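Local coordinates for ABC transporter substrate binding protein (Ribose) (Agrobacterium vitis S4, PDB 4WT7), which binds the sugar alcohol D-allitol and probably serves as the carbohydrate-binding component of an ABC transporter, at residues 149-161 and 183-195. Sequence-based numbering, arbitrary orientation.
Sequences IGGEGNVVVFNGF and KVKIIQPELRDVI
Lys183 opens the edge-strand pairing: its O accepts Gly153 N at 3.0 Å, while a water joins its N to Gly151 O. Val184 packs CG1 on Val155 CG2, and Lys185 bonds through N to Gly153 O and through O to Val155 N, the parallel ladder of a beta-alpha-beta unit whose connecting helix, 165-178, packs against Val184 and Ile186. Ile186 presses CG2 against Val157 CG2 at a tight 3.5 Å. After Ile187 N reaches Val155 O, the chain loops away and the register shifts by two before Leu191; a water spans Ile187 O and Val157 N. Glu190 lies alongside Val157; its OE1 is met on the syn side, 23° out of the carboxylate plane, by Asn159 ND2 (2.9 Å), and OE2 is hydrogen-bonded to Tyr171 OH. Leu191 N donates to Val157 O and its O accepts Asn159 N, setting CD1 over one face of the Phe158 ring, 4.1 Å from its centroid. Asp193 CG lies between the backbone N and the carbonyl carbon (chi1 34°), turning OD1 to Gly160 N (2.8 Å); OD2 accepts Trp226 NE1 and a water that also donates to Phe158 O, at the Phe161 ring edge. Three donors thus converge on this buried carboxylate, probably favouring its charged form and tying the loop to Trp226 and Phe161 beside the allitol.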
ATOM      1  N   ILE A 149       1.698 -20.596  11.384  1.00 17.62           N
ATOM      2  CA  ILE A 149       1.772 -20.680  12.840  1.00 17.46           C
ATOM      3  C   ILE A 149       0.954 -21.842  13.394  1.00 19.22           C
ATOM      4  O   ILE A 149       0.736 -21.928  14.592  1.00 18.27           O
ATOM      5  CB  ILE A 149       1.360 -19.371  13.576  1.00 17.74           C
ATOM      6  CG1 ILE A 149      -0.138 -19.089  13.436  1.00 17.70           C
ATOM      7  CG2 ILE A 149       2.205 -18.179  13.123  1.00 17.87           C
ATOM      8  CD1 ILE A 149      -0.589 -17.999  14.380  1.00 18.82           C
ATOM      9  N   GLY A 150       0.554 -22.760  12.530  1.00 25.19           N
ATOM     10  CA  GLY A 150      -0.129 -23.946  12.981  1.00 25.36           C
ATOM     11  C   GLY A 150      -1.553 -23.698  13.441  1.00 27.92           C
ATOM     12  O   GLY A 150      -2.140 -24.553  14.114  1.00 28.46           O
ATOM     13  N   GLY A 151      -2.131 -22.554  13.075  1.00 16.85           N
ATOM     14  CA  GLY A 151      -3.518 -22.331  13.365  1.00 16.55           C
ATOM     15  C   GLY A 151      -3.720 -21.911  14.804  1.00 16.88           C
ATOM     16  O   GLY A 151      -4.855 -21.925  15.308  1.00 16.88           O
ATOM     17  N   GLU A 152      -2.643 -21.462  15.446  1.00 27.21           N
ATOM     18  CA  GLU A 152      -2.668 -21.185  16.876  1.00 29.24           C
ATOM     19  C   GLU A 152      -1.546 -20.224  17.276  1.00 28.41           C
ATOM     20  O   GLU A 152      -0.422 -20.351  16.818  1.00 29.57           O
ATOM     21  CB  GLU A 152      -2.538 -22.520  17.625  1.00 30.94           C
ATOM     22  CG  GLU A 152      -2.477 -22.424  19.119  1.00 34.86           C
ATOM     23  CD  GLU A 152      -2.653 -23.790  19.788  1.00 39.99           C
ATOM     24  OE1 GLU A 152      -2.388 -24.827  19.114  1.00 35.18           O
ATOM     25  OE2 GLU A 152      -3.079 -23.813  20.977  1.00 43.83           O
ATOM     26  N   GLY A 153      -1.868 -19.247  18.116  1.00 26.52           N
ATOM     27  CA  GLY A 153      -0.874 -18.331  18.641  1.00 27.23           C
ATOM     28  C   GLY A 153      -1.231 -16.854  18.558  1.00 25.60           C
ATOM     29  O   GLY A 153      -2.247 -16.458  17.982  1.00 25.34           O
ATOM     30  N   ASN A 154      -0.346 -16.034  19.115  1.00 17.34           N
ATOM     31  CA  ASN A 154      -0.586 -14.617  19.280  1.00 18.61           C
ATOM     32  C   ASN A 154       0.123 -13.815  18.198  1.00 19.12           C
ATOM     33  O   ASN A 154       1.270 -14.117  17.813  1.00 16.41           O
ATOM     34  CB  ASN A 154      -0.188 -14.188  20.699  1.00 18.96           C
ATOM     35  CG  ASN A 154      -1.065 -14.852  21.764  1.00 20.38           C
ATOM     36  OD1 ASN A 154      -2.278 -15.000  21.581  1.00 21.13           O
ATOM     37  ND2 ASN A 154      -0.456 -15.298  22.843  1.00 22.26           N
ATOM     38  N   VAL A 155      -0.594 -12.823  17.683  1.00 20.16           N
ATOM     39  CA  VAL A 155      -0.147 -12.011  16.557  1.00 17.30           C
ATOM     40  C   VAL A 155      -0.129 -10.548  16.941  1.00 17.31           C
ATOM     41  O   VAL A 155      -1.133 -10.003  17.416  1.00 16.60           O
ATOM     42  CB  VAL A 155      -1.083 -12.195  15.346  1.00 15.50           C
ATOM     43  CG1 VAL A 155      -0.570 -11.436  14.141  1.00 14.61           C
ATOM     44  CG2 VAL A 155      -1.212 -13.665  15.002  1.00 15.09           C
ATOM     45  N   VAL A 156       1.023  -9.914  16.754  1.00 14.38           N
ATOM     46  CA  VAL A 156       1.139  -8.496  16.942  1.00 16.34           C
ATOM     47  C   VAL A 156       0.765  -7.867  15.606  1.00 16.36           C
ATOM     48  O   VAL A 156       1.218  -8.301  14.523  1.00 13.06           O
ATOM     49  CB  VAL A 156       2.577  -8.082  17.328  1.00 16.55           C
ATOM     50  CG1 VAL A 156       2.694  -6.577  17.416  1.00 17.33           C
ATOM     51  CG2 VAL A 156       3.024  -8.735  18.647  1.00 19.61           C
ATOM     52  N   VAL A 157      -0.074  -6.853  15.667  1.00 12.95           N
ATOM     53  CA  VAL A 157      -0.645  -6.297  14.453  1.00 12.23           C
ATOM     54  C   VAL A 157      -0.319  -4.817  14.424  1.00 12.02           C
ATOM     55  O   VAL A 157      -0.543  -4.135  15.433  1.00 12.30           O
ATOM     56  CB  VAL A 157      -2.193  -6.457  14.446  1.00 12.00           C
ATOM     57  CG1 VAL A 157      -2.801  -5.417  13.580  1.00 11.39           C
ATOM     58  CG2 VAL A 157      -2.624  -7.860  14.016  1.00 12.03           C
ATOM     59  N   PHE A 158       0.225  -4.332  13.307  1.00 11.60           N
ATOM     60  CA  PHE A 158       0.387  -2.892  13.047  1.00 11.33           C
ATOM     61  C   PHE A 158      -0.807  -2.469  12.192  1.00 10.78           C
ATOM     62  O   PHE A 158      -0.980  -2.974  11.070  1.00 10.39           O
ATOM     63  CB  PHE A 158       1.664  -2.593  12.237  1.00 11.23           C
ATOM     64  CG  PHE A 158       2.958  -2.551  13.064  1.00 13.84           C
ATOM     65  CD1 PHE A 158       3.347  -1.390  13.737  1.00 12.01           C
ATOM     66  CD2 PHE A 158       3.808  -3.648  13.102  1.00 12.36           C
ATOM     67  CE1 PHE A 158       4.547  -1.347  14.471  1.00 12.57           C
ATOM     68  CE2 PHE A 158       4.999  -3.609  13.831  1.00 13.38           C
ATOM     69  CZ  PHE A 158       5.375  -2.454  14.496  1.00 13.00           C
ATOM     70  N   ASN A 159      -1.619  -1.546  12.706  1.00 12.83           N
ATOM     71  CA  ASN A 159      -2.843  -1.150  12.019  1.00 11.63           C
ATOM     72  C   ASN A 159      -3.009   0.352  12.159  1.00 12.60           C
ATOM     73  O   ASN A 159      -3.973   0.825  12.758  1.00 13.21           O
ATOM     74  CB  ASN A 159      -4.030  -1.933  12.595  1.00 10.83           C
ATOM     75  CG  ASN A 159      -5.362  -1.622  11.902  1.00 10.75           C
ATOM     76  OD1 ASN A 159      -5.420  -1.259  10.718  1.00 12.03           O
ATOM     77  ND2 ASN A 159      -6.445  -1.754  12.654  1.00 11.24           N
ATOM     78  N   GLY A 160      -2.032   1.105  11.633  1.00 10.37           N
ATOM     79  CA  GLY A 160      -1.996   2.551  11.799  1.00 10.15           C
ATOM     80  C   GLY A 160      -2.484   3.326  10.583  1.00  9.67           C
ATOM     81  O   GLY A 160      -2.462   4.552  10.558  1.00  9.69           O
ATOM     82  N   PHE A 161      -2.897   2.614   9.547  1.00  9.98           N
ATOM     83  CA  PHE A 161      -3.377   3.281   8.340  1.00 10.51           C
ATOM     84  C   PHE A 161      -4.737   2.747   7.893  1.00 10.85           C
ATOM     85  O   PHE A 161      -5.003   2.587   6.683  1.00  9.39           O
ATOM     86  CB  PHE A 161      -2.332   3.183   7.227  1.00 10.33           C
ATOM     87  CG  PHE A 161      -1.055   3.948   7.541  1.00 12.06           C
ATOM     88  CD1 PHE A 161      -0.030   3.347   8.255  1.00 11.52           C
ATOM     89  CD2 PHE A 161      -0.914   5.276   7.160  1.00 12.28           C
ATOM     90  CE1 PHE A 161       1.112   4.043   8.556  1.00 12.70           C
ATOM     91  CE2 PHE A 161       0.227   5.986   7.458  1.00 13.27           C
ATOM     92  CZ  PHE A 161       1.247   5.365   8.174  1.00 12.13           C
ATOM     93  N   LYS A 183      -8.033 -19.976  17.709  1.00 22.19           N
ATOM     94  CA  LYS A 183      -6.848 -20.067  18.564  1.00 22.63           C
ATOM     95  C   LYS A 183      -5.790 -19.047  18.142  1.00 22.17           C
ATOM     96  O   LYS A 183      -4.743 -18.925  18.774  1.00 22.75           O
ATOM     97  CB  LYS A 183      -6.255 -21.465  18.520  1.00 23.40           C
ATOM     98  CG  LYS A 183      -7.206 -22.548  18.941  1.00 25.75           C
ATOM     99  CD  LYS A 183      -6.478 -23.796  19.332  1.00 27.56           C
ATOM    100  CE  LYS A 183      -7.363 -24.996  19.154  1.00 27.95           C
ATOM    101  NZ  LYS A 183      -6.617 -26.253  19.445  1.00 30.13           N
ATOM    102  N   VAL A 184      -6.061 -18.346  17.042  1.00 21.41           N
ATOM    103  CA  VAL A 184      -5.249 -17.218  16.596  1.00 20.11           C
ATOM    104  C   VAL A 184      -5.819 -15.917  17.149  1.00 19.07           C
ATOM    105  O   VAL A 184      -7.005 -15.603  16.967  1.00 20.30           O
ATOM    106  CB  VAL A 184      -5.206 -17.113  15.057  1.00 17.60           C
ATOM    107  CG1 VAL A 184      -4.220 -16.064  14.644  1.00 16.06           C
ATOM    108  CG2 VAL A 184      -4.816 -18.466  14.436  1.00 20.07           C
ATOM    109  N   LYS A 185      -4.981 -15.158  17.831  1.00 16.45           N
ATOM    110  CA  LYS A 185      -5.444 -13.953  18.512  1.00 17.18           C
ATOM    111  C   LYS A 185      -4.542 -12.804  18.179  1.00 17.47           C
ATOM    112  O   LYS A 185      -3.308 -12.949  18.113  1.00 16.18           O
ATOM    113  CB  LYS A 185      -5.379 -14.123  20.042  1.00 20.89           C
ATOM    114  CG  LYS A 185      -5.759 -15.488  20.562  1.00 21.97           C
ATOM    115  CD  LYS A 185      -7.196 -15.832  20.204  1.00 23.37           C
ATOM    116  CE  LYS A 185      -7.998 -16.261  21.445  1.00 27.04           C
ATOM    117  NZ  LYS A 185      -7.396 -17.453  22.122  1.00 28.13           N
ATOM    118  N   ILE A 186      -5.158 -11.651  18.032  1.00 16.20           N
ATOM    119  CA  ILE A 186      -4.438 -10.415  17.864  1.00 15.97           C
ATOM    120  C   ILE A 186      -4.195  -9.852  19.258  1.00 18.54           C
ATOM    121  O   ILE A 186      -5.124  -9.694  20.077  1.00 20.70           O
ATOM    122  CB  ILE A 186      -5.241  -9.405  17.003  1.00 17.20           C
ATOM    123  CG1 ILE A 186      -5.503  -9.978  15.609  1.00 14.67           C
ATOM    124  CG2 ILE A 186      -4.512  -8.064  16.911  1.00 19.19           C
ATOM    125  CD1 ILE A 186      -6.361  -9.055  14.736  1.00 14.49           C
ATOM    126  N   ILE A 187      -2.929  -9.580  19.532  1.00 17.05           N
ATOM    127  CA  ILE A 187      -2.528  -9.073  20.827  1.00 18.24           C
ATOM    128  C   ILE A 187      -3.052  -7.669  21.036  1.00 20.11           C
ATOM    129  O   ILE A 187      -2.992  -6.828  20.146  1.00 18.98           O
ATOM    130  CB  ILE A 187      -1.040  -9.055  20.956  1.00 18.93           C
ATOM    131  CG1 ILE A 187      -0.521 -10.496  20.967  1.00 19.77           C
ATOM    132  CG2 ILE A 187      -0.632  -8.324  22.210  1.00 21.34           C
ATOM    133  CD1 ILE A 187       0.927 -10.592  21.316  1.00 22.53           C
ATOM    134  N   GLN A 188      -3.535  -7.415  22.237  1.00 20.21           N
ATOM    135  CA  GLN A 188      -4.238  -6.166  22.501  1.00 25.25           C
ATOM    136  C   GLN A 188      -3.331  -5.090  23.072  1.00 26.74           C
ATOM    137  O   GLN A 188      -2.445  -5.358  23.911  1.00 27.22           O
ATOM    138  CB  GLN A 188      -5.508  -6.378  23.329  1.00 24.88           C
ATOM    139  CG  GLN A 188      -6.584  -7.048  22.507  1.00 22.33           C
ATOM    140  CD  GLN A 188      -6.843  -6.317  21.198  1.00 23.30           C
ATOM    141  OE1 GLN A 188      -7.191  -5.126  21.188  1.00 23.73           O
ATOM    142  NE2 GLN A 188      -6.638  -7.015  20.076  1.00 22.48           N
ATOM    143  N   PRO A 189      -3.700  -3.859  22.736  1.00 29.68           N
ATOM    144  CA  PRO A 189      -3.233  -2.691  22.010  1.00 26.99           C
ATOM    145  C   PRO A 189      -2.628  -3.163  20.682  1.00 24.54           C
ATOM    146  O   PRO A 189      -1.544  -3.701  20.688  1.00 20.94           O
ATOM    147  CB  PRO A 189      -2.186  -2.077  22.969  1.00 28.62           C
ATOM    148  CG  PRO A 189      -2.384  -2.801  24.295  1.00 30.04           C
ATOM    149  CD  PRO A 189      -3.731  -3.491  24.153  1.00 34.33           C
ATOM    150  N   GLU A 190      -3.369  -3.033  19.583  1.00 23.43           N
ATOM    151  CA  GLU A 190      -2.777  -3.129  18.255  1.00 21.28           C
ATOM    152  C   GLU A 190      -1.762  -2.008  18.228  1.00 20.83           C
ATOM    153  O   GLU A 190      -1.920  -1.019  18.944  1.00 22.44           O
ATOM    154  CB  GLU A 190      -3.850  -2.937  17.140  1.00 17.71           C
ATOM    155  CG  GLU A 190      -4.795  -4.125  17.016  1.00 17.95           C
ATOM    156  CD  GLU A 190      -5.822  -4.046  15.890  1.00 18.60           C
ATOM    157  OE1 GLU A 190      -6.023  -2.969  15.275  1.00 19.24           O
ATOM    158  OE2 GLU A 190      -6.435  -5.106  15.623  1.00 17.76           O
ATOM    159  N   LEU A 191      -0.717  -2.145  17.420  1.00 16.44           N
ATOM    160  CA  LEU A 191       0.264  -1.084  17.310  1.00 16.63           C
ATOM    161  C   LEU A 191      -0.105  -0.147  16.178  1.00 16.98           C
ATOM    162  O   LEU A 191      -0.797  -0.528  15.240  1.00 15.54           O
ATOM    163  CB  LEU A 191       1.650  -1.668  17.055  1.00 16.25           C
ATOM    164  CG  LEU A 191       2.115  -2.677  18.096  1.00 18.74           C
ATOM    165  CD1 LEU A 191       3.516  -3.186  17.791  1.00 18.37           C
ATOM    166  CD2 LEU A 191       2.045  -2.072  19.519  1.00 20.16           C
ATOM    167  N   ARG A 192       0.380   1.081  16.251  1.00 16.79           N
ATOM    168  CA  ARG A 192       0.155   2.016  15.180  1.00 16.46           C
ATOM    169  C   ARG A 192       1.476   2.344  14.504  1.00 17.90           C
ATOM    170  O   ARG A 192       2.341   2.996  15.093  1.00 17.21           O
ATOM    171  CB  ARG A 192      -0.593   3.245  15.710  1.00 21.48           C
ATOM    172  CG  ARG A 192      -2.110   2.949  15.967  1.00 23.79           C
ATOM    173  CD  ARG A 192      -2.776   4.127  16.666  1.00 29.16           C
ATOM    174  NE  ARG A 192      -2.085   4.395  17.922  1.00 34.15           N
ATOM    175  CZ  ARG A 192      -2.114   5.546  18.584  1.00 35.83           C
ATOM    176  NH1 ARG A 192      -2.832   6.572  18.125  1.00 36.32           N
ATOM    177  NH2 ARG A 192      -1.422   5.655  19.716  1.00 36.56           N
ATOM    178  N   ASP A 193       1.641   1.825  13.279  1.00 15.09           N
ATOM    179  CA  ASP A 193       2.818   2.124  12.488  1.00 14.75           C
ATOM    180  C   ASP A 193       2.715   3.552  12.064  1.00 15.21           C
ATOM    181  O   ASP A 193       1.616   4.146  12.098  1.00 15.65           O
ATOM    182  CB  ASP A 193       3.007   1.193  11.243  1.00 13.81           C
ATOM    183  CG  ASP A 193       1.686   0.749  10.594  1.00 13.45           C
ATOM    184  OD1 ASP A 193       0.684   0.556  11.315  1.00 13.75           O
ATOM    185  OD2 ASP A 193       1.664   0.549   9.345  1.00 12.97           O
ATOM    186  N   VAL A 194       3.848   4.122  11.673  1.00 15.26           N
ATOM    187  CA  VAL A 194       3.863   5.538  11.297  1.00 15.85           C
ATOM    188  C   VAL A 194       4.597   5.807  10.002  1.00 15.44           C
ATOM    189  O   VAL A 194       5.393   4.999   9.538  1.00 14.85           O
ATOM    190  CB  VAL A 194       4.558   6.407  12.377  1.00 16.84           C
ATOM    191  CG1 VAL A 194       3.659   6.592  13.591  1.00 17.66           C
ATOM    192  CG2 VAL A 194       5.903   5.802  12.754  1.00 16.73           C
ATOM    193  N   ILE A 195       4.342   6.984   9.445  1.00 15.95           N
ATOM    194  CA  ILE A 195       5.169   7.527   8.368  1.00 15.90           C
ATOM    195  C   ILE A 195       5.326   9.007   8.649  1.00 17.95           C
ATOM    196  O   ILE A 195       4.371   9.651   9.007  1.00 17.61           O
ATOM    197  CB  ILE A 195       4.483   7.402   7.000  1.00 15.54           C
ATOM    198  CG1 ILE A 195       4.368   5.939   6.593  1.00 16.71           C
ATOM    199  CG2 ILE A 195       5.258   8.146   5.906  1.00 15.77           C
ATOM    200  CD1 ILE A 195       3.405   5.762   5.460  1.00 16.09           C
TER
HETATM  201  O   HOH W   1      -7.662 -21.956  15.616  1.00 25.36           O
HETATM  202  O   HOH W   2      -1.050  -6.225  18.381  1.00 12.00           O
HETATM  203  O   HOH W   3       0.035  -1.459   8.965  1.00  7.17           O
HETATM  204  O   HOH W   4      -0.136   6.106  11.347  1.00 20.86           O